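Local coordinates for amidohydrolase 3 domain-containing protein (Pyrococcus horikoshii, PDB 3IGH) that probably hydrolyses carbon-nitrogen bonds other than peptide bonds, as a metal-dependent member of the amidohydrolase family, though its substrate is unknown, at residues L269-D282 / W369-K381. Residues are numbered along the deposited sequence; the frame is centred on the assembly and turned at random.
Sequences LGARTALLSKPYSD and WWIVERVGEERVK. With SO4 (sulfate ion), chain L; SO4 (sulfate ion), chain G.
Two arginines, R374 and R379, reach from the short helix 371-375 and the residues that follow it to carbonyls of the loop 269-282, which follows a strand of the amidohydrolase barrel. R379 is buried, its chain bent at chi3 (-78°) to turn the guanidinium edge along the loop. NH1 bonds K278 O (3.1 Å) from above the carbonyl plane, whereas NH2 reaches both P279 O (2.9 Å) and S281 OG. NE turns back to a lone pair of V375 O (2.6 Å), fixing the group's rotation; a water also accepts from NH1. A methionine here would probably leave these carbonyls without their donors and free the loop to shift from the helix end. Beside it, S281 N donates to R374 O (2.8 Å), and G376, with positive phi, leaves room for S281 OG where a side chain would clash.

The tight apolar part lies around L269, whose CD1 meets I371 CD1 at 3.7 Å, while G270 CA sits over the six-membered ring of W370 in a CH-pi contact that suits glycine. R374 donates through NH1 to a lone pair of G270 O (2.9 Å); its guanidinium lies between the W370 ring and the R272 guanidinium, the two guanidinium planes stacked 24° apart. Toward the more exposed side, D282 probably offsets these like charges: R272 grips it side-on through NE and NH2, and R374 NH2 adds a salt bridge to OD2 (2.9 Å), weak as a hydrogen bond. Farther out, backbone N-H groups of E377 and E378 bind a sulfate, probably from the crystallisation liquor. Because the arginines mostly meet backbone carbonyls, they probably fix the loop's path, while the shared carboxylate makes their stacking tolerable.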
loop_
_atom_site.group_PDB
_atom_site.type_symbol
_atom_site.label_atom_id
_atom_site.label_comp_id
_atom_site.label_asym_id
_atom_site.label_seq_id
_atom_site.Cartn_x
_atom_site.Cartn_y
_atom_site.Cartn_z
ATOM N N LEU A 269 30.356 0.511 19.261
ATOM C CA LEU A 269 31.547 0.172 20.044
ATOM C C LEU A 269 32.814 0.804 19.499
ATOM O O LEU A 269 33.686 1.171 20.275
ATOM C CB LEU A 269 31.717 -1.336 20.185
ATOM C CG LEU A 269 30.680 -1.982 21.103
ATOM C CD1 LEU A 269 30.609 -3.466 20.815
ATOM C CD2 LEU A 269 30.955 -1.694 22.591
ATOM N N GLY A 270 32.897 0.943 18.176
ATOM C CA GLY A 270 34.058 1.565 17.525
ATOM C C GLY A 270 34.332 2.973 18.002
ATOM O O GLY A 270 35.460 3.306 18.362
ATOM N N ALA A 271 33.277 3.782 18.038
ATOM C CA ALA A 271 33.368 5.171 18.454
ATOM C C ALA A 271 33.247 5.331 19.972
ATOM O O ALA A 271 33.345 6.452 20.485
ATOM C CB ALA A 271 32.291 6.000 17.741
ATOM N N ARG A 272 33.044 4.209 20.670
ATOM C CA ARG A 272 32.794 4.164 22.126
ATOM C C ARG A 272 31.527 4.933 22.534
ATOM O O ARG A 272 31.466 5.540 23.603
ATOM C CB ARG A 272 34.019 4.601 22.963
ATOM C CG ARG A 272 35.316 3.845 22.628
ATOM C CD ARG A 272 36.418 4.143 23.642
ATOM N NE ARG A 272 37.687 3.492 23.307
ATOM C CZ ARG A 272 38.580 3.976 22.445
ATOM N NH1 ARG A 272 38.358 5.124 21.818
ATOM N NH2 ARG A 272 39.698 3.304 22.203
ATOM N N THR A 273 30.516 4.878 21.673
ATOM C CA THR A 273 29.243 5.542 21.927
ATOM C C THR A 273 28.134 4.546 22.257
ATOM O O THR A 273 27.024 4.945 22.631
ATOM C CB THR A 273 28.844 6.465 20.758
ATOM O OG1 THR A 273 28.973 5.755 19.519
ATOM C CG2 THR A 273 29.753 7.692 20.721
ATOM N N ALA A 274 28.450 3.254 22.148
ATOM C CA ALA A 274 27.562 2.196 22.602
ATOM C C ALA A 274 27.490 2.238 24.119
ATOM O O ALA A 274 28.509 2.442 24.790
ATOM C CB ALA A 274 28.036 0.825 22.119
ATOM N N LEU A 275 26.288 2.054 24.656
ATOM C CA LEU A 275 26.044 2.278 26.085
ATOM C C LEU A 275 26.250 1.022 26.921
ATOM O O LEU A 275 25.485 0.063 26.826
ATOM C CB LEU A 275 24.631 2.846 26.302
ATOM C CG LEU A 275 24.268 3.284 27.727
ATOM C CD1 LEU A 275 25.117 4.479 28.163
ATOM C CD2 LEU A 275 22.785 3.631 27.782
ATOM N N LEU A 276 27.277 1.058 27.764
ATOM C CA LEU A 276 27.684 -0.085 28.576
ATOM C C LEU A 276 27.277 0.103 30.046
ATOM O O LEU A 276 27.073 1.234 30.480
ATOM C CB LEU A 276 29.213 -0.253 28.492
ATOM C CG LEU A 276 29.903 -0.285 27.120
ATOM C CD1 LEU A 276 31.387 -0.615 27.244
ATOM C CD2 LEU A 276 29.225 -1.288 26.214
ATOM N N SER A 277 27.167 -0.993 30.799
ATOM C CA SER A 277 26.858 -0.906 32.230
ATOM C C SER A 277 28.091 -0.584 33.094
ATOM O O SER A 277 27.954 -0.188 34.255
ATOM C CB SER A 277 26.153 -2.173 32.724
ATOM O OG SER A 277 26.862 -3.341 32.356
ATOM N N LYS A 278 29.287 -0.748 32.523
ATOM C CA LYS A 278 30.559 -0.386 33.176
ATOM C C LYS A 278 31.423 0.316 32.135
ATOM O O LYS A 278 31.218 0.099 30.938
ATOM C CB LYS A 278 31.264 -1.629 33.717
ATOM C CG LYS A 278 30.720 -2.120 35.042
ATOM C CD LYS A 278 31.441 -3.378 35.495
ATOM C CE LYS A 278 30.776 -3.993 36.719
ATOM N NZ LYS A 278 31.311 -5.355 37.006
ATOM N N PRO A 279 32.372 1.182 32.561
ATOM C CA PRO A 279 33.165 1.912 31.561
ATOM C C PRO A 279 33.919 1.035 30.548
ATOM O O PRO A 279 34.116 -0.159 30.787
ATOM C CB PRO A 279 34.141 2.728 32.416
ATOM C CG PRO A 279 33.411 2.916 33.717
ATOM C CD PRO A 279 32.733 1.592 33.933
ATOM N N TYR A 280 34.282 1.634 29.416
ATOM C CA TYR A 280 35.074 0.963 28.379
ATOM C C TYR A 280 36.420 0.524 28.936
ATOM O O TYR A 280 37.012 1.219 29.766
ATOM C CB TYR A 280 35.275 1.889 27.178
ATOM C CG TYR A 280 34.096 1.875 26.230
ATOM C CD1 TYR A 280 32.953 2.636 26.490
ATOM C CD2 TYR A 280 34.113 1.081 25.086
ATOM C CE1 TYR A 280 31.859 2.617 25.621
ATOM C CE2 TYR A 280 33.025 1.052 24.206
ATOM C CZ TYR A 280 31.903 1.820 24.490
ATOM O OH TYR A 280 30.833 1.794 23.639
ATOM N N SER A 281 36.884 -0.640 28.498
ATOM C CA SER A 281 38.147 -1.184 28.991
ATOM C C SER A 281 39.366 -0.402 28.508
ATOM O O SER A 281 40.376 -0.342 29.206
ATOM C CB SER A 281 38.257 -2.661 28.644
ATOM O OG SER A 281 37.211 -3.372 29.274
ATOM N N ASP A 282 39.262 0.223 27.339
ATOM C CA ASP A 282 40.360 1.042 26.806
ATOM C C ASP A 282 40.100 2.546 26.900
ATOM O O ASP A 282 40.856 3.349 26.344
ATOM C CB ASP A 282 40.700 0.636 25.363
ATOM C CG ASP A 282 39.519 0.792 24.397
ATOM O OD1 ASP A 282 38.380 1.083 24.838
ATOM O OD2 ASP A 282 39.737 0.617 23.180
ATOM N N TRP A 369 37.857 -5.619 14.610
ATOM C CA TRP A 369 39.046 -6.252 15.198
ATOM C C TRP A 369 39.364 -5.760 16.608
ATOM O O TRP A 369 39.971 -6.487 17.395
ATOM C CB TRP A 369 40.267 -6.097 14.283
ATOM C CG TRP A 369 40.601 -4.663 13.894
ATOM C CD1 TRP A 369 40.235 -4.015 12.744
ATOM C CD2 TRP A 369 41.358 -3.718 14.665
ATOM N NE1 TRP A 369 40.732 -2.727 12.751
ATOM C CE2 TRP A 369 41.434 -2.527 13.911
ATOM C CE3 TRP A 369 42.005 -3.774 15.907
ATOM C CZ2 TRP A 369 42.102 -1.393 14.372
ATOM C CZ3 TRP A 369 42.673 -2.648 16.363
ATOM C CH2 TRP A 369 42.713 -1.473 15.599
ATOM N N TRP A 370 38.915 -4.545 16.926
ATOM C CA TRP A 370 39.248 -3.856 18.185
ATOM C C TRP A 370 38.302 -4.189 19.339
ATOM O O TRP A 370 38.403 -3.596 20.412
ATOM C CB TRP A 370 39.244 -2.336 17.950
ATOM C CG TRP A 370 38.255 -1.944 16.895
ATOM C CD1 TRP A 370 38.530 -1.548 15.612
ATOM C CD2 TRP A 370 36.827 -1.958 17.014
ATOM N NE1 TRP A 370 37.359 -1.307 14.929
ATOM C CE2 TRP A 370 36.300 -1.549 15.766
ATOM C CE3 TRP A 370 35.940 -2.268 18.054
ATOM C CZ2 TRP A 370 34.931 -1.446 15.534
ATOM C CZ3 TRP A 370 34.583 -2.174 17.817
ATOM C CH2 TRP A 370 34.093 -1.764 16.571
ATOM N N ILE A 371 37.383 -5.125 19.117
ATOM C CA ILE A 371 36.282 -5.341 20.054
ATOM C C ILE A 371 36.705 -5.777 21.460
ATOM O O ILE A 371 36.167 -5.282 22.452
ATOM C CB ILE A 371 35.139 -6.221 19.452
ATOM C CG1 ILE A 371 33.842 -6.005 20.240
ATOM C CG2 ILE A 371 35.515 -7.712 19.402
ATOM C CD1 ILE A 371 32.605 -6.242 19.436
ATOM N N VAL A 372 37.701 -6.657 21.548
ATOM C CA VAL A 372 38.167 -7.135 22.853
ATOM C C VAL A 372 38.887 -6.019 23.626
ATOM O O VAL A 372 38.851 -5.995 24.852
ATOM C CB VAL A 372 39.039 -8.421 22.747
ATOM C CG1 VAL A 372 39.407 -8.957 24.125
ATOM C CG2 VAL A 372 38.330 -9.508 21.936
ATOM N N GLU A 373 39.506 -5.074 22.916
ATOM C CA GLU A 373 40.073 -3.895 23.581
ATOM C C GLU A 373 38.983 -2.996 24.181
ATOM O O GLU A 373 39.145 -2.475 25.285
ATOM C CB GLU A 373 40.959 -3.079 22.640
ATOM C CG GLU A 373 42.356 -3.663 22.455
ATOM C CD GLU A 373 42.329 -4.909 21.608
ATOM O OE1 GLU A 373 42.742 -5.976 22.110
ATOM O OE2 GLU A 373 41.847 -4.820 20.457
ATOM N N ARG A 374 37.880 -2.824 23.448
ATOM C CA ARG A 374 36.740 -2.030 23.943
ATOM C C ARG A 374 36.098 -2.597 25.212
ATOM O O ARG A 374 35.825 -1.850 26.160
ATOM C CB ARG A 374 35.657 -1.885 22.868
ATOM C CG ARG A 374 36.075 -1.130 21.611
ATOM C CD ARG A 374 36.432 0.331 21.876
ATOM N NE ARG A 374 36.649 1.058 20.619
ATOM C CZ ARG A 374 37.794 1.063 19.938
ATOM N NH1 ARG A 374 37.885 1.743 18.803
ATOM N NH2 ARG A 374 38.853 0.388 20.386
ATOM N N VAL A 375 35.845 -3.902 25.225
ATOM C CA VAL A 375 35.040 -4.508 26.285
ATOM C C VAL A 375 35.825 -5.334 27.297
ATOM O O VAL A 375 35.294 -5.674 28.362
ATOM C CB VAL A 375 33.836 -5.341 25.725
ATOM C CG1 VAL A 375 33.015 -4.508 24.739
ATOM C CG2 VAL A 375 34.303 -6.663 25.084
ATOM N N GLY A 376 37.077 -5.662 26.979
ATOM C CA GLY A 376 37.898 -6.467 27.895
ATOM C C GLY A 376 37.533 -7.941 27.922
ATOM O O GLY A 376 36.463 -8.343 27.440
ATOM N N GLU A 377 38.396 -8.740 28.516
ATOM C CA GLU A 377 38.175 -10.161 28.596
ATOM C C GLU A 377 37.024 -10.612 29.421
ATOM O O GLU A 377 36.428 -11.609 29.180
ATOM C CB GLU A 377 39.408 -10.898 29.068
ATOM C CG GLU A 377 39.703 -12.108 28.256
ATOM C CD GLU A 377 40.792 -11.842 27.268
ATOM O OE1 GLU A 377 41.020 -10.667 26.962
ATOM O OE2 GLU A 377 41.457 -12.791 26.826
ATOM N N GLU A 378 36.740 -9.844 30.439
ATOM C CA GLU A 378 35.625 -10.157 31.331
ATOM C C GLU A 378 34.241 -10.024 30.687
ATOM O O GLU A 378 33.268 -10.572 31.204
ATOM C CB GLU A 378 35.705 -9.327 32.619
ATOM C CG GLU A 378 36.926 -9.642 33.500
ATOM C CD GLU A 378 37.142 -11.138 33.715
ATOM O OE1 GLU A 378 36.323 -11.769 34.423
ATOM O OE2 GLU A 378 38.134 -11.680 33.178
ATOM N N ARG A 379 34.163 -9.315 29.559
ATOM C CA ARG A 379 32.897 -9.142 28.832
ATOM C C ARG A 379 32.887 -9.835 27.470
ATOM O O ARG A 379 31.897 -9.767 26.748
ATOM C CB ARG A 379 32.573 -7.657 28.670
ATOM C CG ARG A 379 32.279 -6.959 29.985
ATOM C CD ARG A 379 31.957 -5.504 29.774
ATOM N NE ARG A 379 33.156 -4.701 29.543
ATOM C CZ ARG A 379 33.202 -3.385 29.687
ATOM N NH1 ARG A 379 32.118 -2.710 30.069
ATOM N NH2 ARG A 379 34.333 -2.743 29.463
ATOM N N VAL A 380 33.990 -10.506 27.136
ATOM C CA VAL A 380 34.123 -11.271 25.893
ATOM C C VAL A 380 32.991 -12.282 25.634
ATOM O O VAL A 380 32.525 -12.411 24.505
ATOM C CB VAL A 380 35.526 -11.927 25.826
ATOM C CG1 VAL A 380 35.516 -13.274 25.118
ATOM C CG2 VAL A 380 36.486 -10.980 25.174
ATOM N N LYS A 381 32.524 -12.958 26.685
ATOM C CA LYS A 381 31.449 -13.953 26.555
ATOM C C LYS A 381 30.100 -13.351 26.136
ATOM O O LYS A 381 29.215 -14.069 25.666
ATOM C CB LYS A 381 31.290 -14.756 27.852
ATOM C CG LYS A 381 30.943 -13.927 29.085
ATOM C CD LYS A 381 30.685 -14.819 30.297
ATOM C CE LYS A 381 30.968 -14.092 31.610
ATOM N NZ LYS A 381 29.848 -13.217 32.054
HETATM S S SO4 L . 39.601 -7.210 31.455
HETATM O O1 SO4 L . 40.416 -7.333 30.249
HETATM O O2 SO4 L . 39.625 -5.825 31.918
HETATM O O3 SO4 L . 38.224 -7.583 31.166
HETATM O O4 SO4 L . 40.122 -8.095 32.492
HETATM S S SO4 G . 26.724 -12.116 33.496
HETATM O O1 SO4 G . 27.033 -12.371 32.095
HETATM O O2 SO4 G . 27.269 -10.819 33.888
HETATM O O3 SO4 G . 25.274 -12.080 33.697
HETATM O O4 SO4 G . 27.319 -13.176 34.305
HETATM O O HOH W 1 29.264 -3.349 30.485
#